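Local coordinates for bacterial transferase hexapeptide (Three repeats) family protein (Acinetobacter baumannii, PDB 4M9C), which probably acetylates an amino group of a UDP-linked amino sugar on the way to UDP-N,N'-diacetylbacillosamine, as a trimeric left-handed beta-helix acetyltransferase, at residues I5-A10 with K15-L20; V66-A71 with S81-D86; T98-E103 with S110-F115; A193-S198 with V203-N208. One frame throughout, in Å; residues are numbered along the deposited sequence.

Contact 1 of 4, residues I5-A10 with K15-L20; sequences IGVYGA and KEVMPL
V7 of the strand sends its two methyls to different partners on the helix: chi1 of 173° sets CG1 opposite the backbone N, where it meets V17, and leaves CG2 opposite the carbonyl carbon, facing M18. The M18 side chain leaves the helix with CG anti to N and then bends at both chi2 (65°) and chi3 (82°), a hook that brings its thioether back over V7. V7 CG2 lies 3.6 Å from M18 CE, and M18 SD follows at 3.8 Å from the same methyl. On the other branch, V7 CG1 and V17 CG1 are 4.2 Å apart, a looser touch between side chains that run obliquely past each other. T67 of the neighbouring strand also packs on V7 and V17, while F33 and F35 of strand 33-36, the neighbour on the other side of strand 3-8, also pack on M18.

The polar part lies where the strand runs out. One water donates to A10 O at 2.8 Å and accepts from K15 at two points, from the backbone N at 3.1 Å and from NZ at 2.8 Å. The lysine chain curls round at its far end, which lets both nitrogens reach that one water. NZ also forms a salt bridge with D139 of the second subunit, so this corner of the Rossmann-like domain lies at the trimer interface. The chemistry is therefore divided: buried methyls and a thioether seat helix 14-24 on the central sheet, whereas the water ties the first strand-to-helix turn to a lysine whose charge is probably balanced by the neighbouring subunit.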
loop_
_atom_site.group_PDB
_atom_site.type_symbol
_atom_site.label_atom_id
_atom_site.label_comp_id
_atom_site.label_asym_id
_atom_site.label_seq_id
_atom_site.Cartn_x
_atom_site.Cartn_y
_atom_site.Cartn_z
ATOM N N ILE A 5 -13.525 -27.469 -3.696
ATOM C CA ILE A 5 -12.314 -26.695 -3.462
ATOM C C ILE A 5 -11.947 -26.743 -1.986
ATOM O O ILE A 5 -12.782 -26.494 -1.115
ATOM C CB ILE A 5 -12.479 -25.233 -3.932
ATOM C CG1 ILE A 5 -12.481 -25.177 -5.468
ATOM C CG2 ILE A 5 -11.377 -24.371 -3.355
ATOM C CD1 ILE A 5 -12.745 -23.784 -6.060
ATOM N N GLY A 6 -10.702 -27.093 -1.700
ATOM C CA GLY A 6 -10.231 -27.030 -0.332
ATOM C C GLY A 6 -9.267 -25.878 -0.126
ATOM O O GLY A 6 -8.447 -25.577 -1.004
ATOM N N VAL A 7 -9.377 -25.226 1.029
ATOM C CA VAL A 7 -8.381 -24.248 1.461
ATOM C C VAL A 7 -7.554 -24.923 2.559
ATOM O O VAL A 7 -8.070 -25.222 3.640
ATOM C CB VAL A 7 -9.044 -22.956 2.009
ATOM C CG1 VAL A 7 -7.998 -22.016 2.622
ATOM C CG2 VAL A 7 -9.852 -22.247 0.913
ATOM N N TYR A 8 -6.280 -25.179 2.278
ATOM C CA TYR A 8 -5.452 -25.943 3.205
ATOM C C TYR A 8 -4.860 -25.010 4.242
ATOM O O TYR A 8 -4.005 -24.185 3.931
ATOM C CB TYR A 8 -4.347 -26.690 2.460
ATOM C CG TYR A 8 -4.025 -28.063 3.048
ATOM C CD1 TYR A 8 -3.957 -28.259 4.422
ATOM C CD2 TYR A 8 -3.789 -29.155 2.217
ATOM C CE1 TYR A 8 -3.669 -29.511 4.954
ATOM C CE2 TYR A 8 -3.501 -30.398 2.733
ATOM C CZ TYR A 8 -3.439 -30.575 4.100
ATOM O OH TYR A 8 -3.148 -31.827 4.601
ATOM N N GLY A 9 -5.338 -25.134 5.474
ATOM C CA GLY A 9 -4.979 -24.212 6.535
ATOM C C GLY A 9 -6.201 -23.459 7.031
ATOM O O GLY A 9 -6.694 -22.553 6.358
ATOM N N ALA A 10 -6.704 -23.843 8.201
ATOM C CA ALA A 10 -7.828 -23.154 8.814
ATOM C C ALA A 10 -7.311 -21.954 9.593
ATOM O O ALA A 10 -7.900 -20.874 9.556
ATOM C CB ALA A 10 -8.591 -24.087 9.721
ATOM N N LYS A 15 -8.559 -17.951 6.839
ATOM C CA LYS A 15 -9.816 -17.215 6.811
ATOM C C LYS A 15 -9.754 -16.012 5.876
ATOM O O LYS A 15 -10.784 -15.509 5.446
ATOM C CB LYS A 15 -10.233 -16.812 8.227
ATOM C CG LYS A 15 -10.442 -18.023 9.144
ATOM C CD LYS A 15 -11.153 -17.630 10.430
ATOM C CE LYS A 15 -10.272 -16.748 11.301
ATOM N NZ LYS A 15 -9.046 -17.479 11.673
ATOM N N GLU A 16 -8.537 -15.560 5.572
ATOM C CA GLU A 16 -8.314 -14.521 4.569
ATOM C C GLU A 16 -8.444 -15.113 3.168
ATOM O O GLU A 16 -9.047 -14.514 2.266
ATOM C CB GLU A 16 -6.907 -13.905 4.733
ATOM C CG GLU A 16 -6.452 -13.086 3.523
ATOM C CD GLU A 16 -4.948 -12.792 3.516
ATOM O OE1 GLU A 16 -4.131 -13.688 3.848
ATOM O OE2 GLU A 16 -4.586 -11.651 3.173
ATOM N N VAL A 17 -7.892 -16.304 2.982
ATOM C CA VAL A 17 -7.828 -16.880 1.643
ATOM C C VAL A 17 -9.182 -17.400 1.168
ATOM O O VAL A 17 -9.508 -17.314 -0.019
ATOM C CB VAL A 17 -6.769 -17.982 1.576
ATOM C CG1 VAL A 17 -6.877 -18.758 0.261
ATOM C CG2 VAL A 17 -5.365 -17.376 1.775
ATOM N N MET A 18 -9.988 -17.916 2.090
ATOM C CA MET A 18 -11.279 -18.479 1.687
ATOM C C MET A 18 -12.138 -17.496 0.850
ATOM O O MET A 18 -12.607 -17.857 -0.219
ATOM C CB MET A 18 -12.060 -19.051 2.878
ATOM C CG MET A 18 -13.464 -19.557 2.525
ATOM S SD MET A 18 -13.412 -20.973 1.402
ATOM C CE MET A 18 -13.100 -22.335 2.536
ATOM N N PRO A 19 -12.357 -16.262 1.335
ATOM C CA PRO A 19 -13.198 -15.371 0.525
ATOM C C PRO A 19 -12.534 -14.974 -0.799
ATOM O O PRO A 19 -13.230 -14.716 -1.781
ATOM C CB PRO A 19 -13.405 -14.151 1.430
ATOM C CG PRO A 19 -12.353 -14.260 2.497
ATOM C CD PRO A 19 -12.100 -15.710 2.676
ATOM N N LEU A 20 -11.205 -14.948 -0.834
ATOM C CA LEU A 20 -10.507 -14.680 -2.087
ATOM C C LEU A 20 -10.795 -15.781 -3.100
ATOM O O LEU A 20 -11.093 -15.506 -4.264
ATOM C CB LEU A 20 -8.995 -14.563 -1.853
ATOM C CG LEU A 20 -8.538 -13.437 -0.918
ATOM C CD1 LEU A 20 -7.016 -13.452 -0.755
ATOM C CD2 LEU A 20 -9.021 -12.077 -1.448
HETATM O O HOH W 1 -7.251 -18.111 9.647
#

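Contact 2 of 4, residues V66-A71 with S81-D86; sequences VTIAIA and SLLEKD
L83 of helix 73-85 packs on V66 and I68 of strand 63-68, inside a beta-alpha-beta unit of the Rossmann-like N-terminal domain in which the helix leads on to strand 89-90. The leucine points from the helix toward the sheet. From CB its chain turns to put CG anti to the carbonyl carbon (chi1 -68°), and from CG the chain extends on to CD1 with chi2 of 173°. That one methyl does the touching: it settles between two residues that lie on the same face of the strand, V66 and I68, while T67 between them turns to the other face.

On the V66 side, L83 CD1 comes within 3.9 Å of V66 CG1 and 4.1 Å of V66 CB, with the two side chains slanting across one another. The isoleucine arrives differently, end on, its extended chain carrying the delta methyl out to meet the leucine. All the groups that touch are aliphatic and buried, so the helix is held here by close-fitting methyls without polar direction.

Other parts of the domain close the surroundings: Y53 of helix 53-58 and V88 also pack on L83, F56 covers V66, and R76 and V80, from earlier turns of the same helix, lie against I68. At the far end of the leucine the closest approach is methyl to methyl, L83 CD1 to I68 CD1 at 3.8 Å.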
loop_
_atom_site.group_PDB
_atom_site.type_symbol
_atom_site.label_atom_id
_atom_site.label_comp_id
_atom_site.label_asym_id
_atom_site.label_seq_id
_atom_site.Cartn_x
_atom_site.Cartn_y
_atom_site.Cartn_z
ATOM N N VAL A 66 -7.204 -27.420 -4.704
ATOM C CA VAL A 66 -6.841 -26.847 -3.419
ATOM C C VAL A 66 -5.975 -25.597 -3.577
ATOM O O VAL A 66 -5.113 -25.533 -4.450
ATOM C CB VAL A 66 -6.105 -27.890 -2.554
ATOM C CG1 VAL A 66 -5.333 -27.219 -1.410
ATOM C CG2 VAL A 66 -7.088 -28.934 -2.021
ATOM N N THR A 67 -6.230 -24.603 -2.736
ATOM C CA THR A 67 -5.274 -23.524 -2.528
ATOM C C THR A 67 -4.723 -23.678 -1.113
ATOM O O THR A 67 -5.476 -23.853 -0.150
ATOM C CB THR A 67 -5.903 -22.113 -2.733
ATOM O OG1 THR A 67 -4.958 -21.106 -2.347
ATOM C CG2 THR A 67 -7.149 -21.955 -1.876
ATOM N N ILE A 68 -3.402 -23.646 -0.993
ATOM C CA ILE A 68 -2.756 -23.813 0.298
ATOM C C ILE A 68 -2.557 -22.431 0.917
ATOM O O ILE A 68 -1.751 -21.644 0.436
ATOM C CB ILE A 68 -1.397 -24.510 0.126
ATOM C CG1 ILE A 68 -1.599 -25.922 -0.454
ATOM C CG2 ILE A 68 -0.624 -24.535 1.459
ATOM C CD1 ILE A 68 -0.323 -26.553 -1.027
ATOM N N ALA A 69 -3.302 -22.141 1.978
ATOM C CA ALA A 69 -3.234 -20.843 2.636
ATOM C C ALA A 69 -1.973 -20.696 3.494
ATOM O O ALA A 69 -1.565 -19.587 3.844
ATOM C CB ALA A 69 -4.478 -20.643 3.497
ATOM N N ILE A 70 -1.359 -21.822 3.831
ATOM C CA ILE A 70 -0.250 -21.845 4.791
ATOM C C ILE A 70 1.002 -21.112 4.319
ATOM O O ILE A 70 1.568 -21.434 3.268
ATOM C CB ILE A 70 0.063 -23.296 5.184
ATOM C CG1 ILE A 70 -1.144 -23.869 5.945
ATOM C CG2 ILE A 70 1.363 -23.379 6.004
ATOM C CD1 ILE A 70 -1.170 -25.388 6.045
ATOM N N ALA A 71 1.419 -20.108 5.093
ATOM C CA ALA A 71 2.565 -19.275 4.731
ATOM C C ALA A 71 3.894 -19.997 4.960
ATOM O O ALA A 71 4.857 -19.791 4.219
ATOM C CB ALA A 71 2.536 -17.950 5.510
ATOM N N SER A 81 3.595 -32.060 -1.996
ATOM C CA SER A 81 4.007 -33.442 -2.268
ATOM C C SER A 81 2.888 -34.419 -1.905
ATOM O O SER A 81 2.610 -35.372 -2.636
ATOM C CB SER A 81 5.291 -33.791 -1.515
ATOM O OG SER A 81 6.391 -33.049 -2.013
ATOM N N LEU A 82 2.244 -34.158 -0.774
ATOM C CA LEU A 82 1.055 -34.899 -0.370
ATOM C C LEU A 82 -0.071 -34.797 -1.409
ATOM O O LEU A 82 -0.679 -35.805 -1.766
ATOM C CB LEU A 82 0.571 -34.399 0.991
ATOM C CG LEU A 82 -0.518 -35.213 1.685
ATOM C CD1 LEU A 82 -0.002 -36.612 1.974
ATOM C CD2 LEU A 82 -0.973 -34.525 2.965
ATOM N N LEU A 83 -0.350 -33.583 -1.892
ATOM C CA LEU A 83 -1.442 -33.368 -2.850
ATOM C C LEU A 83 -1.170 -34.006 -4.211
ATOM O O LEU A 83 -2.094 -34.458 -4.888
ATOM C CB LEU A 83 -1.725 -31.873 -3.057
ATOM C CG LEU A 83 -2.318 -31.026 -1.928
ATOM C CD1 LEU A 83 -2.336 -29.553 -2.335
ATOM C CD2 LEU A 83 -3.701 -31.490 -1.566
ATOM N N GLU A 84 0.091 -34.026 -4.621
ATOM C CA GLU A 84 0.443 -34.628 -5.902
ATOM C C GLU A 84 0.149 -36.135 -5.904
ATOM O O GLU A 84 -0.346 -36.670 -6.896
ATOM C CB GLU A 84 1.907 -34.342 -6.258
ATOM C CG GLU A 84 2.228 -32.851 -6.458
ATOM C CD GLU A 84 1.864 -32.346 -7.845
ATOM O OE1 GLU A 84 1.511 -33.179 -8.710
ATOM O OE2 GLU A 84 1.936 -31.118 -8.077
ATOM N N LYS A 85 0.432 -36.806 -4.788
ATOM C CA LYS A 85 0.152 -38.241 -4.653
ATOM C C LYS A 85 -1.296 -38.579 -4.992
ATOM O O LYS A 85 -1.571 -39.607 -5.610
ATOM C CB LYS A 85 0.470 -38.745 -3.236
ATOM C CG LYS A 85 1.939 -39.087 -2.986
ATOM N N ASP A 86 -2.220 -37.718 -4.574
ATOM C CA ASP A 86 -3.643 -37.963 -4.792
ATOM C C ASP A 86 -4.152 -37.265 -6.048
ATOM O O ASP A 86 -5.355 -37.268 -6.328
ATOM C CB ASP A 86 -4.465 -37.528 -3.575
ATOM C CG ASP A 86 -4.234 -38.416 -2.360
ATOM O OD1 ASP A 86 -4.766 -39.548 -2.346
ATOM O OD2 ASP A 86 -3.537 -37.979 -1.415
#

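Contact 3 of 4, residues T98-E103 with S110-F115; sequences TVILDE and SLLCPF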
loop_
_atom_site.group_PDB
_atom_site.type_symbol
_atom_site.label_atom_id
_atom_site.label_comp_id
_atom_site.label_asym_id
_atom_site.label_seq_id
_atom_site.Cartn_x
_atom_site.Cartn_y
_atom_site.Cartn_z
ATOM N N THR A 98 -5.559 -6.815 -7.431
ATOM C CA THR A 98 -4.167 -7.160 -7.740
ATOM C C THR A 98 -3.782 -6.592 -9.103
ATOM O O THR A 98 -4.569 -6.650 -10.050
ATOM C CB THR A 98 -3.944 -8.692 -7.760
ATOM O OG1 THR A 98 -4.052 -9.220 -6.429
ATOM C CG2 THR A 98 -2.562 -9.047 -8.320
ATOM N N VAL A 99 -2.578 -6.043 -9.195
ATOM C CA VAL A 99 -2.061 -5.519 -10.452
ATOM C C VAL A 99 -0.875 -6.359 -10.923
ATOM O O VAL A 99 0.055 -6.620 -10.149
ATOM C CB VAL A 99 -1.606 -4.049 -10.291
ATOM C CG1 VAL A 99 -0.850 -3.567 -11.539
ATOM C CG2 VAL A 99 -2.801 -3.154 -9.994
ATOM N N ILE A 100 -0.919 -6.790 -12.180
ATOM C CA ILE A 100 0.194 -7.492 -12.822
ATOM C C ILE A 100 0.431 -6.837 -14.189
ATOM O O ILE A 100 -0.508 -6.706 -14.972
ATOM C CB ILE A 100 -0.134 -8.989 -13.036
ATOM C CG1 ILE A 100 -0.419 -9.684 -11.696
ATOM C CG2 ILE A 100 1.004 -9.692 -13.786
ATOM C CD1 ILE A 100 -1.097 -11.048 -11.857
ATOM N N LEU A 101 1.667 -6.409 -14.462
ATOM C CA LEU A 101 1.986 -5.726 -15.714
ATOM C C LEU A 101 2.543 -6.669 -16.806
ATOM O O LEU A 101 1.990 -7.750 -17.036
ATOM C CB LEU A 101 2.907 -4.526 -15.457
ATOM C CG LEU A 101 2.311 -3.464 -14.513
ATOM C CD1 LEU A 101 3.218 -2.239 -14.381
ATOM C CD2 LEU A 101 0.910 -3.042 -14.976
ATOM N N ASP A 102 3.626 -6.269 -17.467
ATOM C CA ASP A 102 4.107 -6.974 -18.666
ATOM C C ASP A 102 5.072 -8.125 -18.384
ATOM O O ASP A 102 5.936 -8.013 -17.532
ATOM C CB ASP A 102 4.833 -6.001 -19.598
ATOM C CG ASP A 102 3.893 -5.273 -20.546
ATOM O OD1 ASP A 102 2.697 -5.641 -20.621
ATOM O OD2 ASP A 102 4.370 -4.332 -21.221
ATOM N N GLU A 103 4.942 -9.210 -19.140
ATOM C CA GLU A 103 5.961 -10.257 -19.147
ATOM C C GLU A 103 6.231 -10.795 -17.742
ATOM O O GLU A 103 7.384 -10.935 -17.327
ATOM C CB GLU A 103 7.265 -9.736 -19.760
ATOM C CG GLU A 103 7.136 -9.235 -21.201
ATOM C CD GLU A 103 6.873 -10.352 -22.204
ATOM O OE1 GLU A 103 7.124 -11.534 -21.876
ATOM O OE2 GLU A 103 6.414 -10.041 -23.325
ATOM N N SER A 110 0.159 -19.954 -7.171
ATOM C CA SER A 110 0.406 -18.621 -6.631
ATOM C C SER A 110 -0.787 -18.142 -5.812
ATOM O O SER A 110 -1.921 -18.565 -6.023
ATOM C CB SER A 110 0.753 -17.612 -7.739
ATOM O OG SER A 110 -0.335 -17.459 -8.640
ATOM N N LEU A 111 -0.513 -17.271 -4.852
ATOM C CA LEU A 111 -1.555 -16.692 -4.026
ATOM C C LEU A 111 -1.242 -15.211 -3.843
ATOM O O LEU A 111 -0.281 -14.860 -3.165
ATOM C CB LEU A 111 -1.591 -17.395 -2.668
ATOM C CG LEU A 111 -2.466 -16.726 -1.605
ATOM C CD1 LEU A 111 -3.931 -16.767 -2.003
ATOM C CD2 LEU A 111 -2.256 -17.395 -0.259
ATOM N N LEU A 112 -2.034 -14.343 -4.471
ATOM C CA LEU A 112 -1.766 -12.903 -4.419
ATOM C C LEU A 112 -2.902 -12.200 -3.695
ATOM O O LEU A 112 -4.015 -12.117 -4.212
ATOM C CB LEU A 112 -1.590 -12.333 -5.836
ATOM C CG LEU A 112 -0.615 -13.127 -6.720
ATOM C CD1 LEU A 112 -0.661 -12.680 -8.204
ATOM C CD2 LEU A 112 0.791 -13.065 -6.179
ATOM N N CYS A 113 -2.612 -11.681 -2.506
ATOM C CA CYS A 113 -3.631 -11.083 -1.658
ATOM C C CYS A 113 -3.955 -9.638 -2.080
ATOM O O CYS A 113 -3.350 -9.108 -3.010
ATOM C CB CYS A 113 -3.191 -11.175 -0.188
ATOM S SG CYS A 113 -2.964 -12.921 0.373
ATOM N N PRO A 114 -4.931 -9.008 -1.410
ATOM C CA PRO A 114 -5.334 -7.647 -1.780
ATOM C C PRO A 114 -4.195 -6.623 -1.763
ATOM O O PRO A 114 -3.318 -6.662 -0.896
ATOM C CB PRO A 114 -6.384 -7.304 -0.724
ATOM C CG PRO A 114 -7.029 -8.654 -0.430
ATOM C CD PRO A 114 -5.860 -9.611 -0.434
ATOM N N PHE A 115 -4.232 -5.718 -2.733
ATOM C CA PHE A 115 -3.246 -4.644 -2.880
ATOM C C PHE A 115 -1.848 -5.133 -3.225
ATOM O O PHE A 115 -0.851 -4.474 -2.910
ATOM C CB PHE A 115 -3.208 -3.731 -1.641
ATOM C CG PHE A 115 -4.525 -3.098 -1.334
ATOM C CD1 PHE A 115 -4.979 -2.017 -2.082
ATOM C CD2 PHE A 115 -5.333 -3.604 -0.328
ATOM C CE1 PHE A 115 -6.217 -1.437 -1.819
ATOM C CE2 PHE A 115 -6.564 -3.032 -0.058
ATOM C CZ PHE A 115 -7.007 -1.942 -0.802
#
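L112 reaches both T98 and I100 with CD1, and T98 also lies against its CB and carbonyl. L112 CD1 is 4.0 Å from I100 CD1 and 4.1 Å from T98 CG2, and the leucine crosses each of these side chains at about a right angle. With chi1 of -69°, T98 turns its methyl anti to its own N, toward the leucine, and leaves OG1 facing the backbone of the other segment, where it lies 3.6 Å from L112 O and 3.5 Å from C113 O.

The hydroxyl has its firm partners in the next shell. T98 OG1 is hydrogen-bonded to T116 OG1 and to the backbone N of S95, T116 OG1 also bonds C113 O, and S95 OG bonds L112 O. This network probably helps to hold the chain around the threonine, while L118 of the next coil packs on both L112 and I100.

Strands 99-100 and 111-112 belong to different faces of the left-handed beta-helix, each outermost in its sheet within the chain; the contact thus joins two walls of the first coil at the end of the helix, where L112 is buried and I100 exposed. Strand 117-118 continues one wall and strand 129-130 the other, and helix 14-24 of the N-terminal domain packs against L111, C113 and P114.

Contact 4 of 4, residues A193-S198 with V203-N208; sequences AVVTKS and VTVVGN
One backbone hydrogen bond ties the segments: V194 N donates to G207 O at 2.9 Å, with an N-H...O angle of 169°. It is nearly straight at the hydrogen, though the donor sits 25° out of the carbonyl plane. The same oxygen receives a CA-H...O contact from A193 CA at 3.4 Å, so it is approached by two successive residues. G207 has a positive phi of 96°, a backbone conformation suited to glycine, since a side chain would press on the preceding carbonyl O.

Van der Waals contacts flank the bond. V194 and N208 lie side by side and point the same way, the amide of the asparagine lying along the valine. V194 CG2 touches N208 CG at 3.6 Å, and V194 CB is 3.7 Å from N208 OD1. With CG anti to the backbone N, N208 carries its amide out beside that valine. On the other side of the bond, A193 CB packs over the backbone at 4.0 Å from V206 CA, and V195 CG2 and V205 CG2 make a wider methyl contact at 4.5 Å; V199, A210 and I212 also pack on V205.

N208 ND2 makes a weak hydrogen bond to G192 O of the third subunit, M191 of that subunit packs on V194, and N208 also meets N208 of the second subunit.

Strands 194-195 and 204-206 lie in separate sheets, and the chain after strand 204-206 runs on over the edge of strand 194-195, closing the end of the left-handed beta-helix characteristic of hexapeptide-repeat acetyltransferases, here set against the other two chains of the trimer.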
loop_
_atom_site.group_PDB
_atom_site.type_symbol
_atom_site.label_atom_id
_atom_site.label_comp_id
_atom_site.label_asym_id
_atom_site.label_seq_id
_atom_site.Cartn_x
_atom_site.Cartn_y
_atom_site.Cartn_z
ATOM N N ALA A 193 12.939 -5.128 8.380
ATOM C CA ALA A 193 14.349 -5.028 8.012
ATOM C C ALA A 193 14.543 -4.204 6.733
ATOM O O ALA A 193 13.729 -4.262 5.818
ATOM C CB ALA A 193 14.969 -6.396 7.862
ATOM N N VAL A 194 15.621 -3.429 6.686
ATOM C CA VAL A 194 15.953 -2.651 5.489
ATOM C C VAL A 194 17.201 -3.270 4.868
ATOM O O VAL A 194 18.324 -3.021 5.313
ATOM C CB VAL A 194 16.148 -1.150 5.826
ATOM C CG1 VAL A 194 16.511 -0.338 4.576
ATOM C CG2 VAL A 194 14.868 -0.600 6.453
ATOM N N VAL A 195 16.988 -4.112 3.864
ATOM C CA VAL A 195 18.061 -4.923 3.300
ATOM C C VAL A 195 18.835 -4.149 2.242
ATOM O O VAL A 195 18.280 -3.790 1.211
ATOM C CB VAL A 195 17.504 -6.206 2.674
ATOM C CG1 VAL A 195 18.629 -7.105 2.189
ATOM C CG2 VAL A 195 16.631 -6.945 3.682
ATOM N N THR A 196 20.122 -3.914 2.502
ATOM C CA THR A 196 20.952 -3.085 1.632
ATOM C C THR A 196 21.967 -3.899 0.838
ATOM O O THR A 196 22.678 -3.364 0.008
ATOM C CB THR A 196 21.691 -2.004 2.433
ATOM O OG1 THR A 196 22.575 -2.627 3.373
ATOM C CG2 THR A 196 20.692 -1.143 3.195
ATOM N N LYS A 197 22.020 -5.204 1.076
ATOM C CA LYS A 197 22.949 -6.045 0.335
ATOM C C LYS A 197 22.485 -7.482 0.374
ATOM O O LYS A 197 21.612 -7.825 1.172
ATOM C CB LYS A 197 24.357 -5.935 0.921
ATOM C CG LYS A 197 24.412 -6.252 2.386
ATOM C CD LYS A 197 25.778 -5.902 2.982
ATOM C CE LYS A 197 25.778 -6.181 4.479
ATOM N NZ LYS A 197 27.139 -6.112 5.091
ATOM N N SER A 198 23.071 -8.314 -0.485
ATOM C CA SER A 198 22.725 -9.722 -0.543
ATOM C C SER A 198 22.760 -10.391 0.837
ATOM O O SER A 198 23.586 -10.063 1.681
ATOM C CB SER A 198 23.633 -10.456 -1.524
ATOM O OG SER A 198 23.416 -9.980 -2.844
ATOM N N VAL A 203 20.380 -17.816 6.538
ATOM C CA VAL A 203 20.556 -16.955 7.706
ATOM C C VAL A 203 19.365 -16.032 7.891
ATOM O O VAL A 203 18.514 -15.924 7.006
ATOM C CB VAL A 203 21.850 -16.122 7.638
ATOM C CG1 VAL A 203 23.037 -17.028 7.416
ATOM C CG2 VAL A 203 21.752 -15.072 6.545
ATOM N N THR A 204 19.275 -15.398 9.053
ATOM C CA THR A 204 18.243 -14.394 9.254
ATOM C C THR A 204 18.898 -13.028 9.397
ATOM O O THR A 204 20.009 -12.919 9.930
ATOM C CB THR A 204 17.401 -14.685 10.507
ATOM O OG1 THR A 204 18.143 -14.321 11.668
ATOM C CG2 THR A 204 17.043 -16.157 10.580
ATOM N N VAL A 205 18.229 -11.991 8.900
ATOM C CA VAL A 205 18.692 -10.622 9.112
ATOM C C VAL A 205 17.582 -9.792 9.747
ATOM O O VAL A 205 16.408 -10.115 9.603
ATOM C CB VAL A 205 19.165 -9.956 7.808
ATOM C CG1 VAL A 205 20.344 -10.711 7.221
ATOM C CG2 VAL A 205 18.014 -9.853 6.793
ATOM N N VAL A 206 17.953 -8.728 10.452
ATOM C CA VAL A 206 16.975 -7.819 11.038
ATOM C C VAL A 206 17.593 -6.436 11.099
ATOM O O VAL A 206 18.814 -6.297 10.992
ATOM C CB VAL A 206 16.581 -8.221 12.483
ATOM C CG1 VAL A 206 16.074 -9.638 12.529
ATOM C CG2 VAL A 206 17.766 -8.058 13.415
ATOM N N GLY A 207 16.751 -5.418 11.256
ATOM C CA GLY A 207 17.217 -4.061 11.505
ATOM C C GLY A 207 17.344 -3.129 10.306
ATOM O O GLY A 207 17.128 -3.520 9.158
ATOM N N ASN A 208 17.725 -1.888 10.605
ATOM C CA ASN A 208 17.904 -0.820 9.633
ATOM C C ASN A 208 19.254 -0.120 9.907
ATOM O O ASN A 208 19.360 0.701 10.820
ATOM C CB ASN A 208 16.724 0.167 9.758
ATOM C CG ASN A 208 16.801 1.333 8.773
ATOM O OD1 ASN A 208 17.729 1.427 7.976
ATOM N ND2 ASN A 208 15.801 2.219 8.822
#

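Contacts 1 and 2 are buried in the Rossmann-like domain, where they seat one helix each on adjacent strands of a single sheet; the backbone of Y8 probably hydrogen-bonds to that of T67 and A69. Contacts 3 and 4 are only partly buried and join walls of the left-handed beta-helix near its two ends, their centres about 25 Å apart, each uniting the same two sheets. Contact 1 meets contact 3, as V17 and L20 pack on L111 and P114, linking the two domains. Chemistry follows place: aliphatic alone in 2, aliphatic with a water bridge in 1, methyls beside a hydroxyl network in 3, a backbone bond with a valine against an amide in 4. Contacts 1, 3 and 4 also reach other subunits.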